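Local coordinates for protein laminarinase (Aquimarina sp., PDB 6M6P) that probably hydrolyses the beta-1,3-glucan laminarin as a glycosyl hydrolase of family 16, at residues 69-74 with 196-201; 85-90 with 221-226. All blocks are in the same frame, centred on the assembly; numbering follows the deposited sequence.

Contact 1 of 2, residues 69-74 with 196-201; sequences RMKTQG and NFFILL
Met70 and Leu201 face each other as an antiparallel hydrogen-bonded pair, and the backbone bonds come first. Met70 N gives its hydrogen to Leu201 O at 2.8 Å, and Leu201 N returns one to Met70 O at the same length. Past strand 69-71, Thr72 N still reaches Ile199 O, with a more bent N-H...O angle of 149°.

Gln73 lies across one face of the Phe198 ring, its CB 3.4 Å from the centroid in a CH-pi contact, and its amide stacks almost parallel to the ring, the planes 10° apart. A chi1 of 60° puts Phe198 CG between the backbone N and the carbonyl carbon and turns a ring face to Gln73. Gln73 OE1 also accepts from Lys71 NZ, whose charge pairs with Glu23. Replacing Phe198 with an alanine would probably strip the Gln73 side chain of the ring it lies on and open a gap, leaving it held mainly by Lys71 and Ile106.

Thr72 CG2 packs on Phe198 CB at 3.5 Å; Leu200 CD2 comes obliquely to the guanidinium, 3.9 Å from Arg69 NE. Arg69 NH2 hydrogen-bonds a bound beta-D-glucopyranose, consistent with the Arg69 and Leu200 face lying toward the substrate cleft. Trp100 of strand 95-103 meets Leu200 and Arg69; Leu201 meets Phe99 and, with Ile199, packs on Val228 of strand 221-232; Ile106 of helix 106-109 touches both Gln73 and Phe198.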
# COMPACT_ATOMS: atom_id res chain seq x y z
N ARG A 69 -6.65 -7.39 -2.63
CA ARG A 69 -5.71 -6.98 -1.57
C ARG A 69 -4.73 -8.13 -1.38
O ARG A 69 -5.14 -9.17 -0.89
CB ARG A 69 -6.46 -6.65 -0.27
CG ARG A 69 -5.55 -6.43 0.93
CD ARG A 69 -6.21 -5.55 1.98
NE ARG A 69 -5.59 -5.62 3.28
CZ ARG A 69 -5.80 -4.76 4.28
NH1 ARG A 69 -6.62 -3.73 4.13
NH2 ARG A 69 -5.18 -4.94 5.44
N MET A 70 -3.46 -7.92 -1.70
CA MET A 70 -2.45 -8.99 -1.60
C MET A 70 -1.34 -8.52 -0.67
O MET A 70 -1.06 -7.30 -0.62
CB MET A 70 -1.89 -9.40 -2.96
CG MET A 70 -1.56 -8.22 -3.84
SD MET A 70 -1.48 -8.67 -5.57
CE MET A 70 -0.01 -9.69 -5.50
N LYS A 71 -0.77 -9.45 0.07
CA LYS A 71 0.23 -9.14 1.10
C LYS A 71 1.32 -10.20 1.10
O LYS A 71 1.08 -11.36 0.75
CB LYS A 71 -0.41 -9.07 2.49
CG LYS A 71 -0.85 -10.42 3.04
CD LYS A 71 -1.69 -10.33 4.28
CE LYS A 71 -2.33 -11.64 4.68
NZ LYS A 71 -3.26 -11.42 5.80
N THR A 72 2.46 -9.81 1.62
CA THR A 72 3.68 -10.65 1.63
C THR A 72 3.74 -11.35 2.99
O THR A 72 4.66 -12.13 3.19
CB THR A 72 4.79 -9.70 1.20
OG1 THR A 72 5.42 -10.26 0.05
CG2 THR A 72 5.78 -9.41 2.30
N GLN A 73 2.76 -11.10 3.87
CA GLN A 73 2.72 -11.51 5.31
C GLN A 73 2.92 -13.03 5.47
O GLN A 73 2.22 -13.83 4.81
CB GLN A 73 1.41 -11.05 5.97
CG GLN A 73 1.32 -11.33 7.48
CD GLN A 73 0.01 -10.91 8.11
OE1 GLN A 73 -0.99 -10.63 7.44
NE2 GLN A 73 -0.01 -10.87 9.44
N GLY A 74 3.78 -13.41 6.40
CA GLY A 74 4.02 -14.81 6.79
C GLY A 74 4.94 -15.50 5.80
O GLY A 74 5.28 -16.65 6.07
N ASN A 196 10.34 -5.98 11.81
CA ASN A 196 10.09 -6.50 10.45
C ASN A 196 8.71 -6.00 9.99
O ASN A 196 7.77 -5.95 10.79
CB ASN A 196 10.23 -8.02 10.40
CG ASN A 196 11.66 -8.48 10.21
OD1 ASN A 196 12.00 -9.03 9.17
ND2 ASN A 196 12.50 -8.26 11.18
N PHE A 197 8.62 -5.63 8.72
CA PHE A 197 7.35 -5.21 8.07
C PHE A 197 7.18 -5.99 6.77
O PHE A 197 8.17 -6.24 6.04
CB PHE A 197 7.37 -3.72 7.77
CG PHE A 197 7.04 -2.82 8.92
CD1 PHE A 197 7.86 -2.74 10.03
CD2 PHE A 197 5.94 -1.97 8.86
CE1 PHE A 197 7.57 -1.87 11.07
CE2 PHE A 197 5.65 -1.11 9.90
CZ PHE A 197 6.47 -1.06 11.00
N PHE A 198 5.95 -6.39 6.49
CA PHE A 198 5.62 -7.02 5.20
C PHE A 198 4.94 -5.99 4.30
O PHE A 198 4.53 -4.91 4.76
CB PHE A 198 4.75 -8.26 5.40
CG PHE A 198 3.44 -8.02 6.08
CD1 PHE A 198 2.32 -7.67 5.36
CD2 PHE A 198 3.32 -8.21 7.45
CE1 PHE A 198 1.11 -7.49 6.00
CE2 PHE A 198 2.12 -7.99 8.10
CZ PHE A 198 1.01 -7.64 7.37
N ILE A 199 4.83 -6.35 3.04
CA ILE A 199 4.35 -5.49 1.95
C ILE A 199 2.89 -5.83 1.67
O ILE A 199 2.48 -7.00 1.80
CB ILE A 199 5.25 -5.66 0.72
CG1 ILE A 199 6.61 -5.01 0.97
CG2 ILE A 199 4.57 -5.12 -0.52
CD1 ILE A 199 7.63 -5.22 -0.15
N LEU A 200 2.12 -4.81 1.31
CA LEU A 200 0.75 -4.96 0.78
C LEU A 200 0.58 -4.16 -0.51
O LEU A 200 1.24 -3.11 -0.70
CB LEU A 200 -0.27 -4.51 1.82
CG LEU A 200 -0.26 -5.24 3.16
CD1 LEU A 200 0.53 -4.45 4.20
CD2 LEU A 200 -1.69 -5.45 3.65
N LEU A 201 -0.28 -4.68 -1.37
CA LEU A 201 -0.84 -3.97 -2.54
C LEU A 201 -2.36 -4.11 -2.48
O LEU A 201 -2.85 -5.23 -2.29
CB LEU A 201 -0.30 -4.62 -3.82
CG LEU A 201 1.14 -4.26 -4.17
CD1 LEU A 201 1.61 -5.09 -5.36
CD2 LEU A 201 1.25 -2.76 -4.46

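Contact 2 of 2, residues 85-90 with 221-226; sequences ARIAMP and ARMLVD. With CA (calcium ion), chain C.
Arg86 reaches Asp226 from the neighbouring strand, and its side chain can be followed outward. Arg86 CB and Arg86 CG each lie 4.0 Å from Asp226 CB, so the root of the chain runs over the aspartate's own methylene. With chi1 at -176° and the chain extended as far as NE, Arg86 CD is carried to within 3.7 Å of Asp226 OD2. At the tip, Arg86 NH1 closes a salt bridge to Asp226 OD2 at 2.8 Å. The oxygen lies near the guanidinium plane, at its edge, but the nitrogen comes from above the carboxylate, and the two planes are 65° apart. One NH1-to-OD2 bond therefore joins the charges, not a paired bidentate one. The other carboxylate oxygen, Asp226 OD1, binds the calcium ion at 2.6 Å, and Asp226 O binds it too, at 2.2 Å. With one oxygen on the metal and the other on the arginine, the carboxylate is held against rotation.

Behind this end the strands run antiparallel. Asp226 N donates to Arg86 O, and Ala88 and Leu224 exchange two backbone bonds, the shorter being Leu224 N to Ala88 O at 2.7 Å. On one face Ile87 CG2 meets Met223 CG; on the other, Ala88 lies beside Leu224. Past the strand end, Pro90 CD rests on Arg222 O at 3.2 Å.

Glu11 O, Gly49 O and a water complete the ligands modelled round the calcium, which thus ties the corner at Asp226 to two other parts of the chain. Paired antiparallel strands of this kind build the beta-sandwich jelly roll of family 16 glycosyl hydrolases.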
# COMPACT_ATOMS: atom_id res chain seq x y z
N ALA A 85 8.13 0.14 -5.89
CA ALA A 85 7.24 -0.44 -6.91
C ALA A 85 7.03 0.59 -8.01
O ALA A 85 6.91 1.80 -7.69
CB ALA A 85 5.93 -0.88 -6.31
N ARG A 86 6.95 0.10 -9.24
CA ARG A 86 6.58 0.89 -10.44
C ARG A 86 5.10 0.63 -10.73
O ARG A 86 4.75 -0.52 -11.02
CB ARG A 86 7.49 0.52 -11.59
CG ARG A 86 7.27 1.34 -12.84
CD ARG A 86 8.44 1.19 -13.78
NE ARG A 86 8.26 2.09 -14.89
CZ ARG A 86 7.81 1.77 -16.10
NH1 ARG A 86 7.50 0.51 -16.40
NH2 ARG A 86 7.67 2.71 -17.01
N ILE A 87 4.29 1.66 -10.60
CA ILE A 87 2.80 1.54 -10.53
C ILE A 87 2.15 2.52 -11.50
O ILE A 87 2.56 3.71 -11.53
CB ILE A 87 2.32 1.80 -9.09
CG1 ILE A 87 2.89 0.76 -8.13
CG2 ILE A 87 0.80 1.87 -9.06
CD1 ILE A 87 2.50 0.99 -6.67
N ALA A 88 1.11 2.06 -12.19
CA ALA A 88 0.15 2.93 -12.90
C ALA A 88 -1.24 2.63 -12.35
O ALA A 88 -1.63 1.47 -12.33
CB ALA A 88 0.26 2.71 -14.37
N MET A 89 -1.94 3.65 -11.88
CA MET A 89 -3.19 3.45 -11.09
C MET A 89 -4.30 4.31 -11.68
O MET A 89 -4.07 5.37 -12.25
CB MET A 89 -2.97 3.81 -9.61
CG MET A 89 -2.87 5.31 -9.34
SD MET A 89 -2.12 5.70 -7.76
CE MET A 89 -0.39 5.59 -8.18
N PRO A 90 -5.55 3.86 -11.52
CA PRO A 90 -6.67 4.63 -12.04
C PRO A 90 -6.90 5.88 -11.18
O PRO A 90 -6.36 5.99 -10.08
CB PRO A 90 -7.84 3.63 -11.98
CG PRO A 90 -7.48 2.74 -10.81
CD PRO A 90 -5.97 2.64 -10.82
N ALA A 221 -11.85 -0.95 -13.51
CA ALA A 221 -10.70 -0.02 -13.37
C ALA A 221 -9.43 -0.82 -13.08
O ALA A 221 -9.50 -1.77 -12.29
CB ALA A 221 -10.99 0.97 -12.28
N ARG A 222 -8.32 -0.45 -13.69
CA ARG A 222 -7.09 -1.29 -13.62
C ARG A 222 -5.98 -0.54 -12.89
O ARG A 222 -5.71 0.60 -13.25
CB ARG A 222 -6.64 -1.70 -15.02
CG ARG A 222 -7.53 -2.80 -15.57
CD ARG A 222 -7.61 -2.74 -17.07
NE ARG A 222 -6.29 -2.95 -17.63
CZ ARG A 222 -5.83 -4.10 -18.11
NH1 ARG A 222 -6.58 -5.19 -18.09
NH2 ARG A 222 -4.62 -4.15 -18.63
N MET A 223 -5.35 -1.21 -11.93
CA MET A 223 -4.05 -0.77 -11.40
C MET A 223 -2.98 -1.73 -11.92
O MET A 223 -3.11 -2.94 -11.70
CB MET A 223 -4.04 -0.75 -9.88
CG MET A 223 -2.68 -0.41 -9.35
SD MET A 223 -2.59 -0.18 -7.56
CE MET A 223 -3.96 -1.17 -7.01
N LEU A 224 -1.94 -1.20 -12.55
CA LEU A 224 -0.86 -2.04 -13.12
C LEU A 224 0.40 -1.85 -12.29
O LEU A 224 0.74 -0.72 -11.95
CB LEU A 224 -0.68 -1.68 -14.59
CG LEU A 224 -1.41 -2.61 -15.57
CD1 LEU A 224 -2.91 -2.35 -15.58
CD2 LEU A 224 -0.84 -2.47 -16.97
N VAL A 225 1.04 -2.95 -11.93
CA VAL A 225 2.31 -2.98 -11.15
C VAL A 225 3.34 -3.70 -12.01
O VAL A 225 3.21 -4.90 -12.20
CB VAL A 225 2.12 -3.62 -9.76
CG1 VAL A 225 3.38 -3.52 -8.92
CG2 VAL A 225 0.95 -2.98 -9.03
N ASP A 226 4.30 -2.95 -12.56
CA ASP A 226 5.42 -3.50 -13.35
C ASP A 226 6.26 -4.39 -12.43
O ASP A 226 6.65 -5.49 -12.87
CB ASP A 226 6.23 -2.38 -14.00
CG ASP A 226 7.22 -2.87 -15.04
OD1 ASP A 226 7.17 -4.07 -15.36
OD2 ASP A 226 8.07 -2.04 -15.51
CA CA C . 7.35 -6.54 -14.68
O HOH W 1 10.07 -6.10 -14.65

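Overall arrangement
From the N terminus, strand 63-71 brings in the first half of contact 1, and strand 81-88 follows with the first half of contact 2. Much later strand 197-205 returns to close contact 1 across 121 intervening residues, and strand 221-232 then closes contact 2 across 130. The two closures cross, since their segments alternate along the chain. Early strands are thus paired with late ones in both places, as suits a jelly roll. The centres lie about 17 Å apart, yet the contacts touch, Leu201 CD1 packing on Val225 CG1 at 4.3 Å. The touch is on the Met70 and Leu201 face, away from the sugar, at the residue just before the calcium-binding Asp226.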